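Local coordinates for protein NADH dehydrogenase, putative (Plasmodium falciparum, PDB 5JWC) that probably catalyses, as an FAD-dependent type II NADH dehydrogenase, the oxidation of NADH with transfer of its electrons to ubiquinone, at residues A[36-41]-A[422-427]; A[338-343]-A[428-433]. One frame throughout, in Å; residues are numbered along the deposited sequence.

In the fold
Both contacts are buried, and they share helix 424-440: contact 1 uses its first turn and contact 2 the turns that follow, with centres about 6 Å apart. The partners differ. In contact 1 the helix meets the start of helix 38-46, just after strand 30-34, an inner strand of the FAD-binding sheet. In contact 2 it meets the end of strand 337-339, an outermost strand of that sheet within the chain, and the turn beyond it. Their chemistry differs too: contact 1 is apolar, with small residues against an indole, whereas contact 2 combines a carboxylate-to-amide hydrogen bond with an aliphatic touch. FAD touches both segments of contact 1, but in contact 2 the turn after the strand.

Contact 1. Residues A[36-41]-A[422-427]; sequences SGWGGF and PTAQNA. With FAD (flavin-adenine dinucleotide), chain C.
Trp-38 and Gly-39, in the first turn of helix 38-46, meet Ala-424 and Ala-427, in the first turn of helix 424-440, in a buried apolar contact between two helix starts facing FAD. Ala-424 sets its methyl over the indole in a CH-pi contact: CB lies 3.3 Å from the centroid of the five-membered ring of Trp-38, 7° off the ring normal. A hydrogen bond between NE1 and OG1 of Thr-66, which also bonds FAD, and an edge-to-face contact with Phe-63 hold the indole. CB of Ala-427 packs 3.7 Å from CB of Trp-38; the two alanine methyls let the helix come close. Trp-38 N donates to FAD O2A (3.1 Å) and Gly-39 N to O1P (2.8 Å), which would crowd any side-chain carbon on Gly-39. At the other helix, Ala-424 N points almost straight at flavin N1 (3.0 Å, 175°), and Gln-425 N reaches O2 at 3.2 Å. Thr-423, the N-cap, accepts from Asn-426 N through OG1. The turn into helix 38-46, with Gly-37 at its N-cap, fits the GxGxxG pattern of a Rossmann-type dinucleotide-binding fold; the start of helix 424-440, facing the flavin pyrimidine, probably stabilises negative charge on the reduced ring, as in related flavoproteins.

Contact 2. Residues A[338-343]-A[428-433]; sequences YAIGDC and KQEAYY. With FAD (flavin-adenine dinucleotide), chain C.
With CG beside its own backbone N (chi1 -72°) and the chain extended beyond, Glu-430 reaches from helix 424-440 to the turn after strand 337-339, while Ile-340, its CG1 between backbone N and carbonyl carbon (chi1 62°), runs antiparallel alongside it and sends CD1 toward the same helix. OE1 of Glu-430 takes the amide of Gly-341 in a short, nearly straight hydrogen bond, 2.6 Å from N at 173°, with the N-H arriving close to the line of the C-O bond. The same OE1 lies 3.5 Å from Ile-340 CB, and Ile-340 CD1 packs 4.1 Å from Ala-431 CB, where the small alanine leaves room for the isoleucine tip. OE2 of Glu-430 forms a salt bridge with Lys-344, which also bonds Gly-341 O; this setting would be expected to keep the buried carboxylate ionised. Gly-341 suits its backbone angles, at which a side-chain carbon would jam against the carbonyl O of Ile-340 and clash with FAD O2P, 3.3 Å from its CA. The next residue binds the cofactor directly: Asp-342 N donates to O2P at 2.8 Å, and its OD1 accepts from the ribityl O3' at 3.1 Å. Glu-430 is thus a second-shell residue holding the turn. A Gly-Asp turn just after a strand, with the aspartate on the ribityl chain, is consistent with the second FAD-binding motif of the pyridine nucleotide-disulphide oxidoreductase family.

Contact 1. Residues A[36-41]-A[422-427]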
loop_
_atom_site.group_PDB
_atom_site.type_symbol
_atom_site.label_atom_id
_atom_site.label_comp_id
_atom_site.label_asym_id
_atom_site.label_seq_id
_atom_site.Cartn_x
_atom_site.Cartn_y
_atom_site.Cartn_z
ATOM N N SER A 36 -4.809 4.836 -19.997
ATOM C CA SER A 36 -5.300 3.602 -19.397
ATOM C C SER A 36 -6.459 3.896 -18.430
ATOM O O SER A 36 -6.576 3.275 -17.374
ATOM C CB SER A 36 -4.165 2.871 -18.661
ATOM O OG SER A 36 -3.447 3.749 -17.787
ATOM N N GLY A 37 -7.309 4.852 -18.792
ATOM C CA GLY A 37 -8.369 5.275 -17.902
ATOM C C GLY A 37 -9.721 4.778 -18.363
ATOM O O GLY A 37 -9.802 3.783 -19.068
ATOM N N TRP A 38 -10.783 5.486 -17.989
ATOM C CA TRP A 38 -12.127 5.014 -18.318
ATOM C C TRP A 38 -12.318 4.847 -19.825
ATOM O O TRP A 38 -12.887 3.860 -20.275
ATOM C CB TRP A 38 -13.194 5.946 -17.729
ATOM C CG TRP A 38 -13.467 5.630 -16.261
ATOM C CD1 TRP A 38 -12.934 6.254 -15.185
ATOM C CD2 TRP A 38 -14.300 4.582 -15.753
ATOM N NE1 TRP A 38 -13.391 5.678 -14.025
ATOM C CE2 TRP A 38 -14.234 4.651 -14.342
ATOM C CE3 TRP A 38 -15.113 3.605 -16.342
ATOM C CZ2 TRP A 38 -14.955 3.786 -13.516
ATOM C CZ3 TRP A 38 -15.823 2.737 -15.517
ATOM C CH2 TRP A 38 -15.729 2.831 -14.124
ATOM N N GLY A 39 -11.819 5.788 -20.605
ATOM C CA GLY A 39 -11.913 5.651 -22.044
ATOM C C GLY A 39 -10.978 4.586 -22.596
ATOM O O GLY A 39 -11.413 3.635 -23.257
ATOM N N GLY A 40 -9.685 4.758 -22.326
ATOM C CA GLY A 40 -8.664 3.899 -22.901
ATOM C C GLY A 40 -8.844 2.443 -22.532
ATOM O O GLY A 40 -8.830 1.577 -23.407
ATOM N N PHE A 41 -9.020 2.172 -21.241
ATOM C CA PHE A 41 -9.175 0.805 -20.746
ATOM C C PHE A 41 -10.453 0.153 -21.263
ATOM O O PHE A 41 -10.437 -1.016 -21.679
ATOM C CB PHE A 41 -9.144 0.784 -19.197
ATOM C CG PHE A 41 -9.164 -0.606 -18.584
ATOM C CD1 PHE A 41 -8.229 -1.554 -18.937
ATOM C CD2 PHE A 41 -10.128 -0.952 -17.655
ATOM C CE1 PHE A 41 -8.250 -2.839 -18.361
ATOM C CE2 PHE A 41 -10.155 -2.229 -17.067
ATOM C CZ PHE A 41 -9.205 -3.169 -17.426
ATOM N N PRO A 422 -18.121 15.459 -18.667
ATOM C CA PRO A 422 -16.871 14.719 -18.402
ATOM C C PRO A 422 -17.025 13.715 -17.253
ATOM O O PRO A 422 -16.640 13.993 -16.114
ATOM C CB PRO A 422 -15.880 15.820 -18.030
ATOM C CG PRO A 422 -16.754 16.907 -17.402
ATOM C CD PRO A 422 -18.064 16.851 -18.178
ATOM N N THR A 423 -17.586 12.552 -17.561
ATOM C CA THR A 423 -17.826 11.515 -16.564
ATOM C C THR A 423 -17.287 10.145 -16.988
ATOM O O THR A 423 -17.039 9.901 -18.176
ATOM C CB THR A 423 -19.320 11.360 -16.276
ATOM O OG1 THR A 423 -19.982 10.915 -17.472
ATOM C CG2 THR A 423 -19.930 12.702 -15.804
ATOM N N ALA A 424 -17.110 9.258 -16.015
ATOM C CA ALA A 424 -16.704 7.895 -16.308
ATOM C C ALA A 424 -17.784 7.211 -17.130
ATOM O O ALA A 424 -17.478 6.445 -18.048
ATOM C CB ALA A 424 -16.427 7.114 -15.026
ATOM N N GLN A 425 -19.046 7.503 -16.809
ATOM C CA GLN A 425 -20.172 6.945 -17.557
ATOM C C GLN A 425 -20.045 7.261 -19.039
ATOM O O GLN A 425 -20.164 6.374 -19.875
ATOM C CB GLN A 425 -21.515 7.473 -17.034
ATOM C CG GLN A 425 -21.908 6.919 -15.678
ATOM C CD GLN A 425 -23.174 7.564 -15.129
ATOM O OE1 GLN A 425 -23.476 8.712 -15.443
ATOM N NE2 GLN A 425 -23.923 6.822 -14.326
ATOM N N ASN A 426 -19.796 8.524 -19.374
ATOM C CA ASN A 426 -19.694 8.875 -20.784
ATOM C C ASN A 426 -18.416 8.331 -21.426
ATOM O O ASN A 426 -18.469 7.862 -22.555
ATOM C CB ASN A 426 -19.817 10.396 -20.984
ATOM C CG ASN A 426 -21.256 10.873 -20.769
ATOM O OD1 ASN A 426 -22.192 10.108 -20.977
ATOM N ND2 ASN A 426 -21.430 12.109 -20.332
ATOM N N ALA A 427 -17.284 8.376 -20.720
ATOM C CA ALA A 427 -16.054 7.808 -21.278
ATOM C C ALA A 427 -16.241 6.323 -21.593
ATOM O O ALA A 427 -15.791 5.832 -22.628
ATOM C CB ALA A 427 -14.858 8.022 -20.323
HETATM P PA FAD C . -8.918 9.084 -17.115
HETATM O O1A FAD C . -8.421 10.035 -16.065
HETATM O O2A FAD C . -9.829 8.030 -16.595
HETATM O O5B FAD C . -7.678 8.412 -17.892
HETATM C C5B FAD C . -6.679 9.188 -18.513
HETATM C C4B FAD C . -5.505 8.255 -18.759
HETATM O O4B FAD C . -4.575 8.892 -19.612
HETATM C C3B FAD C . -4.772 7.920 -17.457
HETATM O O3B FAD C . -4.405 6.558 -17.488
HETATM C C2B FAD C . -3.506 8.743 -17.548
HETATM O O2B FAD C . -2.448 8.114 -16.864
HETATM C C1B FAD C . -3.290 8.722 -19.057
HETATM N N9A FAD C . -2.439 9.792 -19.583
HETATM C C8A FAD C . -2.344 11.093 -19.149
HETATM N N7A FAD C . -1.446 11.726 -19.945
HETATM C C5A FAD C . -0.980 10.857 -20.868
HETATM C C6A FAD C . -0.063 10.996 -21.897
HETATM N N6A FAD C . 0.476 12.186 -22.161
HETATM N N1A FAD C . 0.208 9.911 -22.700
HETATM C C2A FAD C . -0.424 8.703 -22.475
HETATM N N3A FAD C . -1.336 8.571 -21.443
HETATM C C4A FAD C . -1.598 9.635 -20.651
HETATM N N1 FAD C . -17.491 9.913 -13.162
HETATM C C2 FAD C . -18.729 9.333 -13.094
HETATM O O2 FAD C . -19.366 9.153 -14.125
HETATM N N3 FAD C . -19.260 8.932 -11.879
HETATM C C4 FAD C . -18.565 9.096 -10.711
HETATM O O4 FAD C . -19.063 8.716 -9.643
HETATM C C4X FAD C . -17.301 9.672 -10.767
HETATM N N5 FAD C . -16.562 9.858 -9.620
HETATM C C5X FAD C . -15.300 10.435 -9.705
HETATM C C6 FAD C . -14.545 10.604 -8.558
HETATM C C7 FAD C . -13.281 11.180 -8.611
HETATM C C7M FAD C . -12.500 11.354 -7.329
HETATM C C8 FAD C . -12.756 11.580 -9.832
HETATM C C8M FAD C . -11.395 12.207 -9.913
HETATM C C9 FAD C . -13.514 11.408 -10.993
HETATM C C9A FAD C . -14.780 10.831 -10.933
HETATM N N10 FAD C . -15.535 10.650 -12.079
HETATM C C10 FAD C . -16.774 10.072 -11.998
HETATM C "C1'" FAD C . -15.039 11.113 -13.418
HETATM C "C2'" FAD C . -14.224 10.113 -14.197
HETATM O "O2'" FAD C . -13.139 9.703 -13.414
HETATM C "C3'" FAD C . -13.671 10.834 -15.413
HETATM O "O3'" FAD C . -14.705 11.451 -16.147
HETATM C "C4'" FAD C . -12.961 9.785 -16.251
HETATM O "O4'" FAD C . -11.772 9.480 -15.567
HETATM C "C5'" FAD C . -12.652 10.258 -17.662
HETATM O "O5'" FAD C . -12.069 9.172 -18.350
HETATM P P FAD C . -10.785 9.422 -19.291
HETATM O O1P FAD C . -10.424 8.128 -19.984
HETATM O O2P FAD C . -11.138 10.559 -20.209
HETATM O O3P FAD C . -9.628 9.943 -18.282
#

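Contact 2. Residues A[338-343]-A[428-433]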
loop_
_atom_site.group_PDB
_atom_site.type_symbol
_atom_site.label_atom_id
_atom_site.label_comp_id
_atom_site.label_asym_id
_atom_site.label_seq_id
_atom_site.Cartn_x
_atom_site.Cartn_y
_atom_site.Cartn_z
ATOM N N TYR A 338 -8.963 9.662 -33.328
ATOM C CA TYR A 338 -10.197 9.770 -32.551
ATOM C C TYR A 338 -9.847 10.238 -31.137
ATOM O O TYR A 338 -8.708 10.090 -30.690
ATOM C CB TYR A 338 -10.937 8.430 -32.464
ATOM C CG TYR A 338 -11.508 7.909 -33.765
ATOM C CD1 TYR A 338 -12.867 7.983 -34.022
ATOM C CD2 TYR A 338 -10.684 7.311 -34.724
ATOM C CE1 TYR A 338 -13.403 7.498 -35.190
ATOM C CE2 TYR A 338 -11.216 6.818 -35.919
ATOM C CZ TYR A 338 -12.576 6.924 -36.139
ATOM O OH TYR A 338 -13.143 6.459 -37.288
ATOM N N ALA A 339 -10.811 10.825 -30.438
ATOM C CA ALA A 339 -10.599 11.176 -29.034
ATOM C C ALA A 339 -11.867 10.896 -28.258
ATOM O O ALA A 339 -12.973 11.083 -28.785
ATOM C CB ALA A 339 -10.184 12.614 -28.884
ATOM N N ILE A 340 -11.715 10.424 -27.024
ATOM C CA ILE A 340 -12.867 10.068 -26.192
ATOM C C ILE A 340 -12.614 10.503 -24.756
ATOM O O ILE A 340 -11.461 10.721 -24.365
ATOM C CB ILE A 340 -13.145 8.549 -26.213
ATOM C CG1 ILE A 340 -11.956 7.775 -25.638
ATOM C CG2 ILE A 340 -13.444 8.060 -27.623
ATOM C CD1 ILE A 340 -12.163 6.228 -25.702
ATOM N N GLY A 341 -13.670 10.631 -23.958
ATOM C CA GLY A 341 -13.474 10.968 -22.552
ATOM C C GLY A 341 -13.292 12.449 -22.275
ATOM O O GLY A 341 -13.743 13.297 -23.050
ATOM N N ASP A 342 -12.617 12.760 -21.170
ATOM C CA ASP A 342 -12.507 14.141 -20.663
ATOM C C ASP A 342 -11.627 15.073 -21.496
ATOM O O ASP A 342 -11.642 16.290 -21.291
ATOM C CB ASP A 342 -11.925 14.139 -19.255
ATOM C CG ASP A 342 -12.904 13.658 -18.199
ATOM O OD1 ASP A 342 -14.044 13.267 -18.531
ATOM O OD2 ASP A 342 -12.496 13.649 -17.016
ATOM N N CYS A 343 -10.816 14.523 -22.396
ATOM C CA CYS A 343 -9.901 15.388 -23.153
ATOM C C CYS A 343 -10.575 16.039 -24.366
ATOM O O CYS A 343 -9.940 16.822 -25.072
ATOM C CB CYS A 343 -8.661 14.610 -23.632
ATOM S SG CYS A 343 -8.982 13.411 -24.969
ATOM N N LYS A 428 -16.919 5.608 -20.706
ATOM C CA LYS A 428 -17.160 4.188 -20.933
ATOM C C LYS A 428 -18.088 3.952 -22.124
ATOM O O LYS A 428 -17.834 3.077 -22.965
ATOM C CB LYS A 428 -17.745 3.539 -19.679
ATOM C CG LYS A 428 -17.900 2.039 -19.845
ATOM C CD LYS A 428 -18.509 1.406 -18.610
ATOM C CE LYS A 428 -18.485 -0.122 -18.690
ATOM N NZ LYS A 428 -19.152 -0.734 -17.495
ATOM N N GLN A 429 -19.164 4.723 -22.212
ATOM C CA GLN A 429 -20.079 4.543 -23.344
ATOM C C GLN A 429 -19.414 4.907 -24.681
ATOM O O GLN A 429 -19.679 4.260 -25.698
ATOM C CB GLN A 429 -21.360 5.368 -23.152
ATOM C CG GLN A 429 -22.227 4.914 -21.991
ATOM C CD GLN A 429 -23.456 5.784 -21.795
ATOM O OE1 GLN A 429 -24.031 6.295 -22.752
ATOM N NE2 GLN A 429 -23.869 5.946 -20.542
ATOM N N GLU A 430 -18.573 5.940 -24.683
ATOM C CA GLU A 430 -17.860 6.347 -25.900
ATOM C C GLU A 430 -16.883 5.260 -26.331
ATOM O O GLU A 430 -16.686 5.005 -27.538
ATOM C CB GLU A 430 -17.100 7.663 -25.695
ATOM C CG GLU A 430 -17.970 8.915 -25.609
ATOM C CD GLU A 430 -17.246 10.094 -24.958
ATOM O OE1 GLU A 430 -15.993 10.093 -24.933
ATOM O OE2 GLU A 430 -17.926 11.028 -24.459
ATOM N N ALA A 431 -16.228 4.659 -25.340
ATOM C CA ALA A 431 -15.284 3.584 -25.598
ATOM C C ALA A 431 -15.984 2.383 -26.211
ATOM O O ALA A 431 -15.436 1.752 -27.113
ATOM C CB ALA A 431 -14.540 3.169 -24.298
ATOM N N TYR A 432 -17.160 2.028 -25.695
ATOM C CA TYR A 432 -17.869 0.879 -26.224
ATOM C C TYR A 432 -18.408 1.186 -27.628
ATOM O O TYR A 432 -18.362 0.325 -28.515
ATOM C CB TYR A 432 -18.980 0.421 -25.275
ATOM C CG TYR A 432 -18.412 -0.345 -24.084
ATOM C CD1 TYR A 432 -17.102 -0.829 -24.120
ATOM C CD2 TYR A 432 -19.176 -0.609 -22.945
ATOM C CE1 TYR A 432 -16.556 -1.535 -23.054
ATOM C CE2 TYR A 432 -18.640 -1.325 -21.873
ATOM C CZ TYR A 432 -17.323 -1.784 -21.937
ATOM O OH TYR A 432 -16.752 -2.493 -20.888
ATOM N N TYR A 433 -18.924 2.401 -27.812
ATOM C CA TYR A 433 -19.411 2.844 -29.115
ATOM C C TYR A 433 -18.297 2.733 -30.155
ATOM O O TYR A 433 -18.484 2.136 -31.216
ATOM C CB TYR A 433 -19.945 4.290 -29.042
ATOM C CG TYR A 433 -19.979 5.020 -30.369
ATOM C CD1 TYR A 433 -21.077 4.906 -31.226
ATOM C CD2 TYR A 433 -18.919 5.826 -30.764
ATOM C CE1 TYR A 433 -21.109 5.582 -32.455
ATOM C CE2 TYR A 433 -18.939 6.499 -31.980
ATOM C CZ TYR A 433 -20.034 6.375 -32.819
ATOM O OH TYR A 433 -20.034 7.050 -34.029
HETATM P PA FAD C . -8.918 9.084 -17.115
HETATM O O1A FAD C . -8.421 10.035 -16.065
HETATM O O2A FAD C . -9.829 8.030 -16.595
HETATM O O5B FAD C . -7.678 8.412 -17.892
HETATM C C5B FAD C . -6.679 9.188 -18.513
HETATM C C4B FAD C . -5.505 8.255 -18.759
HETATM O O4B FAD C . -4.575 8.892 -19.612
HETATM C C3B FAD C . -4.772 7.920 -17.457
HETATM O O3B FAD C . -4.405 6.558 -17.488
HETATM C C2B FAD C . -3.506 8.743 -17.548
HETATM O O2B FAD C . -2.448 8.114 -16.864
HETATM C C1B FAD C . -3.290 8.722 -19.057
HETATM N N9A FAD C . -2.439 9.792 -19.583
HETATM C C8A FAD C . -2.344 11.093 -19.149
HETATM N N7A FAD C . -1.446 11.726 -19.945
HETATM C C5A FAD C . -0.980 10.857 -20.868
HETATM C C6A FAD C . -0.063 10.996 -21.897
HETATM N N6A FAD C . 0.476 12.186 -22.161
HETATM N N1A FAD C . 0.208 9.911 -22.700
HETATM C C2A FAD C . -0.424 8.703 -22.475
HETATM N N3A FAD C . -1.336 8.571 -21.443
HETATM C C4A FAD C . -1.598 9.635 -20.651
HETATM N N1 FAD C . -17.491 9.913 -13.162
HETATM C C2 FAD C . -18.729 9.333 -13.094
HETATM O O2 FAD C . -19.366 9.153 -14.125
HETATM N N3 FAD C . -19.260 8.932 -11.879
HETATM C C4 FAD C . -18.565 9.096 -10.711
HETATM O O4 FAD C . -19.063 8.716 -9.643
HETATM C C4X FAD C . -17.301 9.672 -10.767
HETATM N N5 FAD C . -16.562 9.858 -9.620
HETATM C C5X FAD C . -15.300 10.435 -9.705
HETATM C C6 FAD C . -14.545 10.604 -8.558
HETATM C C7 FAD C . -13.281 11.180 -8.611
HETATM C C7M FAD C . -12.500 11.354 -7.329
HETATM C C8 FAD C . -12.756 11.580 -9.832
HETATM C C8M FAD C . -11.395 12.207 -9.913
HETATM C C9 FAD C . -13.514 11.408 -10.993
HETATM C C9A FAD C . -14.780 10.831 -10.933
HETATM N N10 FAD C . -15.535 10.650 -12.079
HETATM C C10 FAD C . -16.774 10.072 -11.998
HETATM C "C1'" FAD C . -15.039 11.113 -13.418
HETATM C "C2'" FAD C . -14.224 10.113 -14.197
HETATM O "O2'" FAD C . -13.139 9.703 -13.414
HETATM C "C3'" FAD C . -13.671 10.834 -15.413
HETATM O "O3'" FAD C . -14.705 11.451 -16.147
HETATM C "C4'" FAD C . -12.961 9.785 -16.251
HETATM O "O4'" FAD C . -11.772 9.480 -15.567
HETATM C "C5'" FAD C . -12.652 10.258 -17.662
HETATM O "O5'" FAD C . -12.069 9.172 -18.350
HETATM P P FAD C . -10.785 9.422 -19.291
HETATM O O1P FAD C . -10.424 8.128 -19.984
HETATM O O2P FAD C . -11.138 10.559 -20.209
HETATM O O3P FAD C . -9.628 9.943 -18.282
#